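Local coordinates for protein putative rubredoxin reductase (Rhodopseudomonas palustris, PDB 3FG2) that probably passes electrons from NADH through its bound FAD to a ferredoxin that serves the cytochrome P450 CYP199A2, at residues 1-13 and 96-108. Sequence-based numbering, arbitrary orientation.
Sequences NDTVLIAGAGHAG and AIEYGHLVLATGA. With FAD (flavin-adenine dinucleotide), chain B.
Val103 N meets Leu5 O almost head-on at 2.7 Å, its N-H pointing straight at the oxygen (N-H...O angle 179°), in the parallel ladder between strands 4-7 and 101-104. These are neighbouring strands of the FAD-binding Rossmann-type sheet, and the other edge of 4-7 pairs with strand 29-32. At the start of the ladder Thr3 O takes two amides, Gly100 N and His101 N; at its far end Ala105 N reaches Ala7 O.

Side chains alternate between the faces. On one, the Val4 and Val103 side chains cross at a slant, CG1 touching CG2, and those of Ile6 and Val103 lie side by side, pointing the same way, with Ile6 CG2 next to Val103 CG1. On the other, Leu5 can be followed outward: CB lies 3.9 Å from Leu102 CD1 and 4.0 Å from Tyr99 CB, CD1 touches Ile97 CG2, and CD2 touches both Ile97 CG2 (3.7 Å) and Tyr99 CB. The Tyr99 side chain stands roughly at a right angle to that leucine, and Leu102 CB covers one ring face over its centre.

Beyond Ala7 the chain enters the glycine-rich Gly8-Gly10-Gly13 turn, a GxGxxG pattern leading into helix 11-22. Gly8 passes so close to Ala105 O that a side chain there would collide with it. Ala12 N, in the first turn of the helix, donates to FAD O1P at 2.6 Å. The imidazole of His11 swings away from strand 101-104, its CG anti to the carbonyl carbon (chi1 -78°), which brings ND1 within hydrogen-bonding range of the ribityl hydroxyl O4'. With an alanine here, O4' is likely to lose this partner and Phe61 the ring it meets edge-to-face. One water joins both segments to the cofactor: it accepts from Gly10 N and Gly13 N and donates to FAD O1P and, at 2.9 Å, to Ala105 O.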
loop_
_atom_site.group_PDB
_atom_site.type_symbol
_atom_site.label_atom_id
_atom_site.label_comp_id
_atom_site.label_asym_id
_atom_site.label_seq_id
_atom_site.Cartn_x
_atom_site.Cartn_y
_atom_site.Cartn_z
ATOM N N ASN A 1 -6.952 32.803 -3.635
ATOM C CA ASN A 1 -6.204 32.558 -2.368
ATOM C C ASN A 1 -4.812 31.991 -2.659
ATOM O O ASN A 1 -4.522 31.565 -3.779
ATOM C CB ASN A 1 -6.985 31.589 -1.478
ATOM C CG ASN A 1 -6.478 31.573 -0.050
ATOM O OD1 ASN A 1 -6.923 30.769 0.770
ATOM N ND2 ASN A 1 -5.546 32.470 0.259
ATOM N N ASP A 2 -3.956 31.977 -1.643
ATOM C CA ASP A 2 -2.588 31.489 -1.797
ATOM C C ASP A 2 -2.340 30.163 -1.076
ATOM O O ASP A 2 -1.409 29.422 -1.406
ATOM C CB ASP A 2 -1.620 32.540 -1.254
ATOM C CG ASP A 2 -0.182 32.224 -1.576
ATOM O OD1 ASP A 2 0.709 32.813 -0.931
ATOM O OD2 ASP A 2 0.054 31.396 -2.482
ATOM N N THR A 3 -3.180 29.878 -0.088
ATOM C CA THR A 3 -3.066 28.669 0.714
ATOM C C THR A 3 -3.271 27.358 -0.048
ATOM O O THR A 3 -4.105 27.263 -0.952
ATOM C CB THR A 3 -4.065 28.715 1.890
ATOM O OG1 THR A 3 -3.788 29.864 2.702
ATOM C CG2 THR A 3 -3.957 27.457 2.743
ATOM N N VAL A 4 -2.484 26.353 0.329
ATOM C CA VAL A 4 -2.572 25.022 -0.261
ATOM C C VAL A 4 -3.098 24.106 0.830
ATOM O O VAL A 4 -2.458 23.927 1.871
ATOM C CB VAL A 4 -1.198 24.489 -0.721
ATOM C CG1 VAL A 4 -1.323 23.023 -1.123
ATOM C CG2 VAL A 4 -0.684 25.307 -1.890
ATOM N N LEU A 5 -4.270 23.533 0.594
ATOM C CA LEU A 5 -4.883 22.649 1.572
ATOM C C LEU A 5 -4.669 21.186 1.212
ATOM O O LEU A 5 -5.001 20.757 0.104
ATOM C CB LEU A 5 -6.382 22.951 1.665
ATOM C CG LEU A 5 -6.910 23.531 2.979
ATOM C CD1 LEU A 5 -5.958 24.590 3.514
ATOM C CD2 LEU A 5 -8.301 24.108 2.744
ATOM N N ILE A 6 -4.109 20.426 2.151
ATOM C CA ILE A 6 -3.865 19.005 1.933
ATOM C C ILE A 6 -4.822 18.197 2.794
ATOM O O ILE A 6 -4.810 18.313 4.025
ATOM C CB ILE A 6 -2.442 18.603 2.323
ATOM C CG1 ILE A 6 -1.431 19.538 1.664
ATOM C CG2 ILE A 6 -2.190 17.165 1.898
ATOM C CD1 ILE A 6 -0.029 19.383 2.211
ATOM N N ALA A 7 -5.645 17.382 2.136
ATOM C CA ALA A 7 -6.629 16.531 2.808
ATOM C C ALA A 7 -6.089 15.115 2.919
ATOM O O ALA A 7 -6.088 14.369 1.942
ATOM C CB ALA A 7 -7.924 16.522 2.022
ATOM N N GLY A 8 -5.649 14.746 4.116
ATOM C CA GLY A 8 -5.084 13.424 4.323
ATOM C C GLY A 8 -3.622 13.612 4.677
ATOM O O GLY A 8 -2.872 14.202 3.899
ATOM N N ALA A 9 -3.217 13.128 5.848
ATOM C CA ALA A 9 -1.837 13.283 6.300
ATOM C C ALA A 9 -1.091 11.963 6.468
ATOM O O ALA A 9 -0.479 11.714 7.510
ATOM C CB ALA A 9 -1.803 14.068 7.608
ATOM N N GLY A 10 -1.167 11.117 5.441
ATOM C CA GLY A 10 -0.464 9.847 5.457
ATOM C C GLY A 10 0.806 10.066 4.652
ATOM O O GLY A 10 1.300 11.196 4.591
ATOM N N HIS A 11 1.333 9.025 4.012
ATOM C CA HIS A 11 2.551 9.198 3.232
ATOM C C HIS A 11 2.485 10.336 2.217
ATOM O O HIS A 11 3.288 11.258 2.277
ATOM C CB HIS A 11 2.941 7.898 2.529
ATOM C CG HIS A 11 3.602 6.906 3.433
ATOM N ND1 HIS A 11 2.893 6.025 4.218
ATOM C CD2 HIS A 11 4.911 6.698 3.722
ATOM C CE1 HIS A 11 3.732 5.316 4.953
ATOM N NE2 HIS A 11 4.963 5.706 4.673
ATOM N N ALA A 12 1.536 10.280 1.291
ATOM C CA ALA A 12 1.408 11.324 0.272
ATOM C C ALA A 12 1.121 12.727 0.836
ATOM O O ALA A 12 1.730 13.714 0.408
ATOM C CB ALA A 12 0.325 10.938 -0.737
ATOM N N GLY A 13 0.190 12.814 1.783
ATOM C CA GLY A 13 -0.151 14.099 2.363
ATOM C C GLY A 13 1.037 14.766 3.027
ATOM O O GLY A 13 1.310 15.948 2.807
ATOM N N ALA A 96 -14.482 25.933 8.226
ATOM C CA ALA A 96 -14.373 25.954 6.774
ATOM C C ALA A 96 -13.136 26.756 6.414
ATOM O O ALA A 96 -12.768 27.685 7.131
ATOM C CB ALA A 96 -15.613 26.590 6.157
ATOM N N ILE A 97 -12.493 26.404 5.307
ATOM C CA ILE A 97 -11.287 27.110 4.903
ATOM C C ILE A 97 -11.237 27.363 3.406
ATOM O O ILE A 97 -11.688 26.537 2.616
ATOM C CB ILE A 97 -10.031 26.313 5.310
ATOM C CG1 ILE A 97 -10.057 26.047 6.815
ATOM C CG2 ILE A 97 -8.773 27.081 4.928
ATOM C CD1 ILE A 97 -8.889 25.235 7.308
ATOM N N GLU A 98 -10.702 28.522 3.025
ATOM C CA GLU A 98 -10.562 28.860 1.613
ATOM C C GLU A 98 -9.218 28.296 1.184
ATOM O O GLU A 98 -8.289 28.206 1.990
ATOM C CB GLU A 98 -10.538 30.371 1.394
ATOM C CG GLU A 98 -11.794 31.109 1.788
ATOM C CD GLU A 98 -11.717 32.578 1.418
ATOM O OE1 GLU A 98 -11.709 32.890 0.206
ATOM O OE2 GLU A 98 -11.650 33.420 2.339
ATOM N N TYR A 99 -9.109 27.922 -0.083
ATOM C CA TYR A 99 -7.860 27.375 -0.569
ATOM C C TYR A 99 -7.510 27.922 -1.941
ATOM O O TYR A 99 -8.395 28.298 -2.716
ATOM C CB TYR A 99 -7.937 25.839 -0.614
ATOM C CG TYR A 99 -8.981 25.275 -1.565
ATOM C CD1 TYR A 99 -8.791 25.313 -2.946
ATOM C CD2 TYR A 99 -10.170 24.732 -1.082
ATOM C CE1 TYR A 99 -9.756 24.832 -3.819
ATOM C CE2 TYR A 99 -11.141 24.247 -1.948
ATOM C CZ TYR A 99 -10.929 24.304 -3.313
ATOM O OH TYR A 99 -11.897 23.852 -4.174
ATOM N N GLY A 100 -6.210 27.986 -2.219
ATOM C CA GLY A 100 -5.749 28.437 -3.517
ATOM C C GLY A 100 -5.741 27.179 -4.362
ATOM O O GLY A 100 -6.277 27.140 -5.474
ATOM N N HIS A 101 -5.124 26.135 -3.812
ATOM C CA HIS A 101 -5.059 24.838 -4.470
ATOM C C HIS A 101 -5.319 23.759 -3.421
ATOM O O HIS A 101 -4.796 23.821 -2.300
ATOM C CB HIS A 101 -3.694 24.622 -5.130
ATOM C CG HIS A 101 -3.706 23.565 -6.192
ATOM N ND1 HIS A 101 -3.723 22.218 -5.904
ATOM C CD2 HIS A 101 -3.780 23.659 -7.541
ATOM C CE1 HIS A 101 -3.809 21.528 -7.027
ATOM N NE2 HIS A 101 -3.847 22.379 -8.035
ATOM N N LEU A 102 -6.145 22.786 -3.789
ATOM C CA LEU A 102 -6.510 21.682 -2.902
ATOM C C LEU A 102 -5.851 20.371 -3.327
ATOM O O LEU A 102 -5.958 19.956 -4.484
ATOM C CB LEU A 102 -8.036 21.504 -2.889
ATOM C CG LEU A 102 -8.599 20.291 -2.141
ATOM C CD1 LEU A 102 -8.161 20.337 -0.688
ATOM C CD2 LEU A 102 -10.124 20.281 -2.243
ATOM N N VAL A 103 -5.170 19.727 -2.387
ATOM C CA VAL A 103 -4.505 18.455 -2.655
ATOM C C VAL A 103 -5.219 17.319 -1.917
ATOM O O VAL A 103 -5.286 17.307 -0.685
ATOM C CB VAL A 103 -3.020 18.493 -2.211
ATOM C CG1 VAL A 103 -2.410 17.103 -2.294
ATOM C CG2 VAL A 103 -2.237 19.454 -3.091
ATOM N N LEU A 104 -5.759 16.372 -2.678
ATOM C CA LEU A 104 -6.458 15.225 -2.098
ATOM C C LEU A 104 -5.497 14.054 -1.948
ATOM O O LEU A 104 -4.953 13.553 -2.935
ATOM C CB LEU A 104 -7.638 14.809 -2.979
ATOM C CG LEU A 104 -8.712 15.887 -3.137
ATOM C CD1 LEU A 104 -9.837 15.386 -4.032
ATOM C CD2 LEU A 104 -9.242 16.269 -1.751
ATOM N N ALA A 105 -5.283 13.642 -0.702
ATOM C CA ALA A 105 -4.392 12.533 -0.380
ATOM C C ALA A 105 -5.094 11.732 0.709
ATOM O O ALA A 105 -4.534 11.468 1.774
ATOM C CB ALA A 105 -3.061 13.064 0.126
ATOM N N THR A 106 -6.333 11.356 0.406
ATOM C CA THR A 106 -7.205 10.624 1.313
ATOM C C THR A 106 -6.945 9.128 1.384
ATOM O O THR A 106 -7.570 8.429 2.181
ATOM C CB THR A 106 -8.676 10.837 0.913
ATOM O OG1 THR A 106 -8.843 10.514 -0.475
ATOM C CG2 THR A 106 -9.081 12.286 1.133
ATOM N N GLY A 107 -6.034 8.640 0.548
ATOM C CA GLY A 107 -5.715 7.227 0.550
ATOM C C GLY A 107 -6.917 6.335 0.290
ATOM O O GLY A 107 -7.844 6.709 -0.434
ATOM N N ALA A 108 -6.890 5.148 0.891
ATOM C CA ALA A 108 -7.963 4.172 0.741
ATOM C C ALA A 108 -8.272 3.511 2.085
ATOM O O ALA A 108 -7.413 3.453 2.964
ATOM C CB ALA A 108 -7.564 3.124 -0.281
HETATM P PA FAD B . -2.376 6.772 3.498
HETATM O O1A FAD B . -3.394 5.713 3.723
HETATM O O2A FAD B . -1.134 6.676 4.029
HETATM O O5B FAD B . -3.021 7.924 4.287
HETATM C C5B FAD B . -4.369 8.441 4.050
HETATM C C4B FAD B . -4.644 9.350 5.268
HETATM O O4B FAD B . -5.760 10.245 4.895
HETATM C C3B FAD B . -5.103 8.628 6.549
HETATM O O3B FAD B . -4.470 9.002 7.732
HETATM C C2B FAD B . -6.593 8.811 6.490
HETATM O O2B FAD B . -7.228 8.617 7.716
HETATM C C1B FAD B . -6.680 10.238 6.035
HETATM N N9A FAD B . -7.945 10.681 5.443
HETATM C C8A FAD B . -8.785 9.950 4.644
HETATM N N7A FAD B . -9.862 10.629 4.267
HETATM C C5A FAD B . -9.727 11.859 4.842
HETATM C C6A FAD B . -10.587 13.063 4.811
HETATM N N6A FAD B . -11.727 13.144 4.164
HETATM N N1A FAD B . -10.104 14.138 5.529
HETATM C C2A FAD B . -8.916 14.098 6.220
HETATM N N3A FAD B . -8.074 13.040 6.300
HETATM C C4A FAD B . -8.523 11.939 5.593
HETATM N N1 FAD B . 3.824 0.088 0.658
HETATM C C2 FAD B . 5.075 -0.222 0.319
HETATM O O2 FAD B . 5.581 0.224 -0.667
HETATM N N3 FAD B . 5.884 -1.099 1.114
HETATM C C4 FAD B . 5.403 -1.665 2.282
HETATM O O4 FAD B . 6.121 -2.401 2.935
HETATM C C4X FAD B . 4.035 -1.330 2.666
HETATM N N5 FAD B . 3.512 -1.847 3.805
HETATM C C5X FAD B . 2.216 -1.503 4.146
HETATM C C6 FAD B . 1.689 -2.044 5.352
HETATM C C7 FAD B . 0.409 -1.752 5.779
HETATM C C7M FAD B . -0.105 -2.355 7.071
HETATM C C8 FAD B . -0.441 -0.864 4.978
HETATM C C8M FAD B . -1.851 -0.498 5.385
HETATM C C9 FAD B . 0.069 -0.325 3.778
HETATM C C9A FAD B . 1.386 -0.632 3.358
HETATM N N10 FAD B . 1.983 -0.099 2.140
HETATM C C10 FAD B . 3.264 -0.423 1.792
HETATM C "C1'" FAD B . 1.146 0.808 1.315
HETATM C "C2'" FAD B . 1.382 2.292 1.732
HETATM O "O2'" FAD B . 1.136 2.406 3.116
HETATM C "C3'" FAD B . 0.435 3.157 0.925
HETATM O "O3'" FAD B . 0.736 3.030 -0.460
HETATM C "C4'" FAD B . 0.581 4.610 1.344
HETATM O "O4'" FAD B . 0.286 4.762 2.758
HETATM C "C5'" FAD B . -0.380 5.442 0.530
HETATM O "O5'" FAD B . -0.231 6.934 1.023
HETATM P P FAD B . -1.439 7.827 1.042
HETATM O O1P FAD B . -0.835 9.167 1.551
HETATM O O2P FAD B . -2.112 7.908 -0.176
HETATM O O3P FAD B . -2.423 7.333 2.010
HETATM O O HOH W 1 -1.872 11.283 2.877
#